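Local coordinates for protein TlmII (Streptoalloteichus hindustanus, PDB 4HVM) that is a tallysomycin biosynthesis protein of the condensation-domain family that probably binds phosphopantetheine and may have catalytic activity, at residues L243-A247 and L317-Q322; R81-L87 and R118-L124. All blocks are in the same frame, centred on the assembly; numbering follows the deposited sequence.

Overall arrangement
Interaction 2 comes first along the chain and closes before interaction 1 opens. It joins the loop entering strand 87-91 to the start of strand 122-128, two parallel neighbours at one margin of the five-stranded mixed sheet. Interaction 1 packs helix 241-255 across helix 314-330, beside strand 297-305 of the six-stranded mixed sheet. Their centres lie 41 Å apart on opposite sides of the chain's centre, with nearest atoms about 28 Å apart. The two contacts share neither helix nor sheet, and each lies within a different sheet-and-helix half, consistent with the two-lobed build of condensation domains, whose lobes resemble chloramphenicol acetyltransferase.

Interaction 1 (L243-A247 and L317-Q322)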
loop_
_atom_site.group_PDB
_atom_site.type_symbol
_atom_site.label_atom_id
_atom_site.label_comp_id
_atom_site.label_asym_id
_atom_site.label_seq_id
_atom_site.Cartn_x
_atom_site.Cartn_y
_atom_site.Cartn_z
ATOM N N LEU A 243 -6.168 2.348 12.024
ATOM C CA LEU A 243 -7.168 3.254 12.583
ATOM C C LEU A 243 -6.714 3.859 13.907
ATOM O O LEU A 243 -7.090 4.978 14.245
ATOM C CB LEU A 243 -8.520 2.554 12.743
ATOM C CG LEU A 243 -9.676 3.336 12.114
ATOM C CD1 LEU A 243 -9.355 3.686 10.668
ATOM C CD2 LEU A 243 -10.980 2.558 12.206
ATOM N N ALA A 244 -5.903 3.115 14.650
ATOM C CA ALA A 244 -5.283 3.654 15.851
ATOM C C ALA A 244 -4.272 4.717 15.445
ATOM O O ALA A 244 -4.127 5.735 16.118
ATOM C CB ALA A 244 -4.612 2.556 16.644
HETATM N N MSE A 245 -3.578 4.469 14.338
HETATM C CA MSE A 245 -2.656 5.445 13.767
HETATM C C MSE A 245 -3.377 6.708 13.323
HETATM O O MSE A 245 -2.961 7.816 13.654
HETATM C CB MSE A 245 -1.910 4.847 12.577
HETATM C CG MSE A 245 -0.786 3.911 12.957
HETATM SE SE MSE A 245 0.636 4.851 13.895
HETATM C CE MSE A 245 0.152 4.421 15.738
ATOM N N ALA A 246 -4.451 6.532 12.563
ATOM C CA ALA A 246 -5.223 7.657 12.052
ATOM C C ALA A 246 -5.790 8.517 13.177
ATOM O O ALA A 246 -5.848 9.742 13.059
ATOM C CB ALA A 246 -6.340 7.160 11.149
ATOM N N ALA A 247 -6.198 7.875 14.266
ATOM C CA ALA A 247 -6.751 8.588 15.409
ATOM C C ALA A 247 -5.679 9.405 16.115
ATOM O O ALA A 247 -5.898 10.565 16.463
ATOM C CB ALA A 247 -7.395 7.610 16.381
ATOM N N LEU A 317 -10.982 10.008 20.667
ATOM C CA LEU A 317 -10.515 10.169 19.298
ATOM C C LEU A 317 -10.782 8.930 18.456
ATOM O O LEU A 317 -10.978 9.030 17.246
ATOM C CB LEU A 317 -9.026 10.510 19.287
ATOM C CG LEU A 317 -8.711 11.910 19.805
ATOM C CD1 LEU A 317 -7.528 11.868 20.739
ATOM C CD2 LEU A 317 -8.450 12.862 18.651
HETATM N N MSE A 318 -10.789 7.766 19.098
HETATM C CA MSE A 318 -11.085 6.517 18.407
HETATM C C MSE A 318 -12.532 6.530 17.944
HETATM O O MSE A 318 -12.851 6.098 16.840
HETATM C CB MSE A 318 -10.843 5.323 19.334
HETATM C CG MSE A 318 -10.610 4.004 18.623
HETATM SE SE MSE A 318 -9.072 4.061 17.437
HETATM C CE MSE A 318 -10.031 3.952 15.746
ATOM N N SER A 319 -13.404 7.042 18.802
ATOM C CA SER A 319 -14.825 7.133 18.501
ATOM C C SER A 319 -15.095 8.022 17.288
ATOM O O SER A 319 -15.894 7.684 16.412
ATOM C CB SER A 319 -15.568 7.677 19.717
ATOM O OG SER A 319 -16.884 8.048 19.378
ATOM N N ARG A 320 -14.414 9.161 17.244
ATOM C CA ARG A 320 -14.625 10.139 16.187
ATOM C C ARG A 320 -13.941 9.727 14.882
ATOM O O ARG A 320 -14.418 10.052 13.795
ATOM C CB ARG A 320 -14.157 11.518 16.655
ATOM C CG ARG A 320 -14.744 11.906 18.005
ATOM C CD ARG A 320 -14.495 13.354 18.354
ATOM N NE ARG A 320 -15.216 13.753 19.559
ATOM C CZ ARG A 320 -15.549 15.005 19.855
ATOM N NH1 ARG A 320 -16.204 15.265 20.978
ATOM N NH2 ARG A 320 -15.236 15.996 19.032
ATOM N N THR A 321 -12.830 9.005 14.994
ATOM C CA THR A 321 -12.123 8.495 13.825
ATOM C C THR A 321 -12.927 7.390 13.155
ATOM O O THR A 321 -13.057 7.348 11.930
ATOM C CB THR A 321 -10.752 7.924 14.215
ATOM O OG1 THR A 321 -9.970 8.945 14.845
ATOM C CG2 THR A 321 -10.015 7.402 12.992
ATOM N N GLN A 322 -13.467 6.494 13.974
ATOM C CA GLN A 322 -14.244 5.363 13.479
ATOM C C GLN A 322 -15.554 5.819 12.842
ATOM O O GLN A 322 -16.030 5.218 11.880
ATOM C CB GLN A 322 -14.523 4.377 14.616
ATOM C CG GLN A 322 -15.281 3.121 14.205
ATOM C CD GLN A 322 -15.424 2.143 15.354
ATOM O OE1 GLN A 322 -14.563 2.078 16.230
ATOM N NE2 GLN A 322 -16.517 1.389 15.366
#
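Leu243 meets the end of Met318, a residue built as selenomethionine. Leu243 CB lies 3.6 Å from Met318 CE, and the two side chains cross at about a right angle. Met318 runs with CG anti to its backbone N (chi1 -158°), then bends at its next two torsions, bringing SE and CE against the turn 243-247. Leu243 also slides past Thr321 in the opposite direction, its CG facing the methyl CG2. Ala244 points its CB away from 317-322, where the methyl touches Leu230 and, earlier on the second helix, Phe314; its backbone faces the contact instead, Ala244 CA being 4.1 Å from Met318 SE. Here helices 241-255 and 314-330 cross steeply, their local axes 107° apart and 9.1 Å distant at closest approach, on the flank of strand 297-305 in the C-terminal half of the condensation fold. Ala246 CB points toward this second helix and stands 4.1 Å from Thr321 CG2; both residues also rest on Phe302 of that strand. Ala247 marks the nearest backbone approach, with its CA 5.6 Å from Thr321 CA. Its methyl sits among Leu317 CB, Met318 SE and the hydroxyl side of Thr321. Thr321 OG1 donates to Leu317 O at 2.6 Å, while Thr321 N reaches that oxygen from the opposite face of the carbonyl plane, so the buried hydroxyl has its partner within its own helix and presents Ala247 with a packing surface.

Interaction 2 (R81-L87 and R118-L124); sequences RENADAL and RDPLVRL
Arg81 NH2, lying over Pro120, is held by Ala84 O at 2.9 Å and by water 1. The Ala84 bond lies in the carbonyl plane, on a lone pair, and close to the guanidinium plane. Water 1 also accepts from Val122 N, carrying the link across to segment 118-124. Water 2 makes a second such bridge, accepting from Arg81 NH1 and from Leu121 N; NH1 has a further partner in Asn69 OD1. A bend at chi3 (60°) folds the side chain back on its own loop, where Arg81 NE donates to Asn83 O at 3.0 Å. Pro120 lies over one face of the guanidinium, its CA 3.5 Å from Arg81 NH2. A leucine in place of Arg81 would probably leave the Asn83 and Ala84 carbonyls without this donor and break both water bridges. Further along, Ala86 CB packs 4.1 Å from Pro120 CB, and the backbones then come together: Leu124 N donates to Ala86 O at 2.9 Å. Leu87 and Leu124 pair in parallel, with their side chains on the face of the sheet that helix 49-62 covers, and Leu87 CD1 is 4.3 Å from Leu124 CB. This is the opening of a beta-alpha-beta unit, strand 87-91 returning through helix 98-110 to strand 122-128. The named partners of the guanidinium are carbonyls, waters and an amide, so its charge is probably spread over neutral dipoles here, and its hold on segment 118-124 passes through two waters, the Asn69 side chain, which also donates to Asp119 O, and the proline's cover.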
loop_
_atom_site.group_PDB
_atom_site.type_symbol
_atom_site.label_atom_id
_atom_site.label_comp_id
_atom_site.label_asym_id
_atom_site.label_seq_id
_atom_site.Cartn_x
_atom_site.Cartn_y
_atom_site.Cartn_z
ATOM N N ARG A 81 1.530 -11.991 -21.609
ATOM C CA ARG A 81 2.800 -12.353 -22.218
ATOM C C ARG A 81 3.033 -13.854 -22.080
ATOM O O ARG A 81 2.773 -14.437 -21.028
ATOM C CB ARG A 81 3.923 -11.570 -21.537
ATOM C CG ARG A 81 5.196 -11.420 -22.344
ATOM C CD ARG A 81 6.172 -10.473 -21.644
ATOM N NE ARG A 81 6.550 -10.941 -20.310
ATOM C CZ ARG A 81 6.058 -10.459 -19.172
ATOM N NH1 ARG A 81 5.159 -9.482 -19.191
ATOM N NH2 ARG A 81 6.465 -10.953 -18.009
ATOM N N GLU A 82 3.518 -14.478 -23.149
ATOM C CA GLU A 82 3.722 -15.923 -23.167
ATOM C C GLU A 82 4.923 -16.361 -22.330
ATOM O O GLU A 82 4.833 -17.311 -21.552
ATOM C CB GLU A 82 3.868 -16.417 -24.606
ATOM C CG GLU A 82 2.648 -16.145 -25.472
ATOM C CD GLU A 82 2.797 -16.690 -26.877
ATOM O OE1 GLU A 82 3.887 -16.523 -27.468
ATOM O OE2 GLU A 82 1.826 -17.289 -27.388
ATOM N N ASN A 83 6.046 -15.669 -22.499
ATOM C CA ASN A 83 7.252 -15.968 -21.733
ATOM C C ASN A 83 7.437 -14.991 -20.579
ATOM O O ASN A 83 7.392 -13.776 -20.772
ATOM C CB ASN A 83 8.487 -15.970 -22.639
ATOM C CG ASN A 83 8.519 -17.158 -23.588
ATOM O OD1 ASN A 83 7.531 -17.879 -23.737
ATOM N ND2 ASN A 83 9.660 -17.362 -24.239
ATOM N N ALA A 84 7.639 -15.527 -19.380
ATOM C CA ALA A 84 7.769 -14.700 -18.185
ATOM C C ALA A 84 8.988 -13.785 -18.242
ATOM O O ALA A 84 8.842 -12.562 -18.266
ATOM C CB ALA A 84 7.809 -15.568 -16.939
ATOM N N ASP A 85 10.178 -14.383 -18.268
ATOM C CA ASP A 85 11.437 -13.634 -18.281
ATOM C C ASP A 85 11.475 -12.635 -17.122
ATOM O O ASP A 85 11.717 -11.443 -17.313
ATOM C CB ASP A 85 11.635 -12.935 -19.632
ATOM C CG ASP A 85 13.023 -12.336 -19.789
ATOM O OD1 ASP A 85 13.994 -13.107 -19.953
ATOM O OD2 ASP A 85 13.139 -11.092 -19.759
ATOM N N ALA A 86 11.229 -13.135 -15.916
ATOM C CA ALA A 86 11.061 -12.269 -14.757
ATOM C C ALA A 86 11.824 -12.769 -13.536
ATOM O O ALA A 86 11.725 -12.186 -12.457
ATOM C CB ALA A 86 9.584 -12.126 -14.433
ATOM N N LEU A 87 12.579 -13.848 -13.698
ATOM C CA LEU A 87 13.356 -14.386 -12.587
ATOM C C LEU A 87 14.805 -13.904 -12.624
ATOM O O LEU A 87 15.583 -14.299 -13.494
ATOM C CB LEU A 87 13.301 -15.914 -12.577
ATOM C CG LEU A 87 14.077 -16.600 -11.454
ATOM C CD1 LEU A 87 13.615 -16.107 -10.090
ATOM C CD2 LEU A 87 13.934 -18.109 -11.559
ATOM N N ARG A 118 5.639 -3.593 -22.689
ATOM C CA ARG A 118 6.589 -4.564 -23.227
ATOM C C ARG A 118 7.292 -5.396 -22.158
ATOM O O ARG A 118 7.386 -6.616 -22.277
ATOM C CB ARG A 118 7.638 -3.865 -24.094
ATOM C CG ARG A 118 7.090 -3.206 -25.346
ATOM C CD ARG A 118 8.218 -2.662 -26.212
ATOM N NE ARG A 118 9.108 -1.785 -25.456
ATOM C CZ ARG A 118 10.152 -1.144 -25.971
ATOM N NH1 ARG A 118 10.451 -1.274 -27.256
ATOM N NH2 ARG A 118 10.901 -0.367 -25.197
ATOM N N ASP A 119 7.787 -4.730 -21.120
ATOM C CA ASP A 119 8.629 -5.379 -20.118
ATOM C C ASP A 119 7.829 -6.099 -19.035
ATOM O O ASP A 119 6.677 -5.748 -18.769
ATOM C CB ASP A 119 9.560 -4.352 -19.475
ATOM C CG ASP A 119 10.217 -3.443 -20.491
ATOM O OD1 ASP A 119 10.474 -3.898 -21.627
ATOM O OD2 ASP A 119 10.475 -2.270 -20.152
ATOM N N PRO A 120 8.440 -7.119 -18.410
ATOM C CA PRO A 120 7.815 -7.784 -17.261
ATOM C C PRO A 120 7.578 -6.812 -16.107
ATOM O O PRO A 120 8.501 -6.112 -15.693
ATOM C CB PRO A 120 8.850 -8.848 -16.862
ATOM C CG PRO A 120 10.130 -8.428 -17.522
ATOM C CD PRO A 120 9.710 -7.763 -18.789
ATOM N N LEU A 121 6.349 -6.777 -15.598
ATOM C CA LEU A 121 5.967 -5.832 -14.553
ATOM C C LEU A 121 5.991 -6.460 -13.161
ATOM O O LEU A 121 5.746 -5.785 -12.160
ATOM C CB LEU A 121 4.588 -5.239 -14.849
ATOM C CG LEU A 121 4.450 -4.515 -16.185
ATOM C CD1 LEU A 121 3.046 -3.962 -16.355
ATOM C CD2 LEU A 121 5.475 -3.402 -16.284
ATOM N N VAL A 122 6.274 -7.757 -13.107
ATOM C CA VAL A 122 6.449 -8.458 -11.841
ATOM C C VAL A 122 7.744 -9.254 -11.880
ATOM O O VAL A 122 7.826 -10.287 -12.542
ATOM C CB VAL A 122 5.279 -9.407 -11.544
ATOM C CG1 VAL A 122 5.561 -10.220 -10.290
ATOM C CG2 VAL A 122 3.985 -8.619 -11.394
ATOM N N ARG A 123 8.758 -8.761 -11.177
ATOM C CA ARG A 123 10.065 -9.407 -11.156
ATOM C C ARG A 123 10.309 -10.126 -9.832
ATOM O O ARG A 123 10.158 -9.540 -8.763
ATOM C CB ARG A 123 11.169 -8.376 -11.408
ATOM C CG ARG A 123 11.117 -7.756 -12.794
ATOM C CD ARG A 123 11.967 -6.500 -12.891
ATOM N NE ARG A 123 11.199 -5.394 -13.453
ATOM C CZ ARG A 123 11.137 -4.178 -12.922
ATOM N NH1 ARG A 123 11.812 -3.899 -11.815
ATOM N NH2 ARG A 123 10.405 -3.238 -13.504
ATOM N N LEU A 124 10.680 -11.399 -9.908
ATOM C CA LEU A 124 11.018 -12.161 -8.716
ATOM C C LEU A 124 12.530 -12.211 -8.571
ATOM O O LEU A 124 13.232 -12.595 -9.505
ATOM C CB LEU A 124 10.437 -13.575 -8.778
ATOM C CG LEU A 124 8.916 -13.677 -8.786
ATOM C CD1 LEU A 124 8.467 -15.128 -8.741
ATOM C CD2 LEU A 124 8.328 -12.892 -7.623
HETATM O O HOH W 1 6.160 -10.250 -14.911
HETATM O O HOH W 2 4.322 -8.257 -16.335
#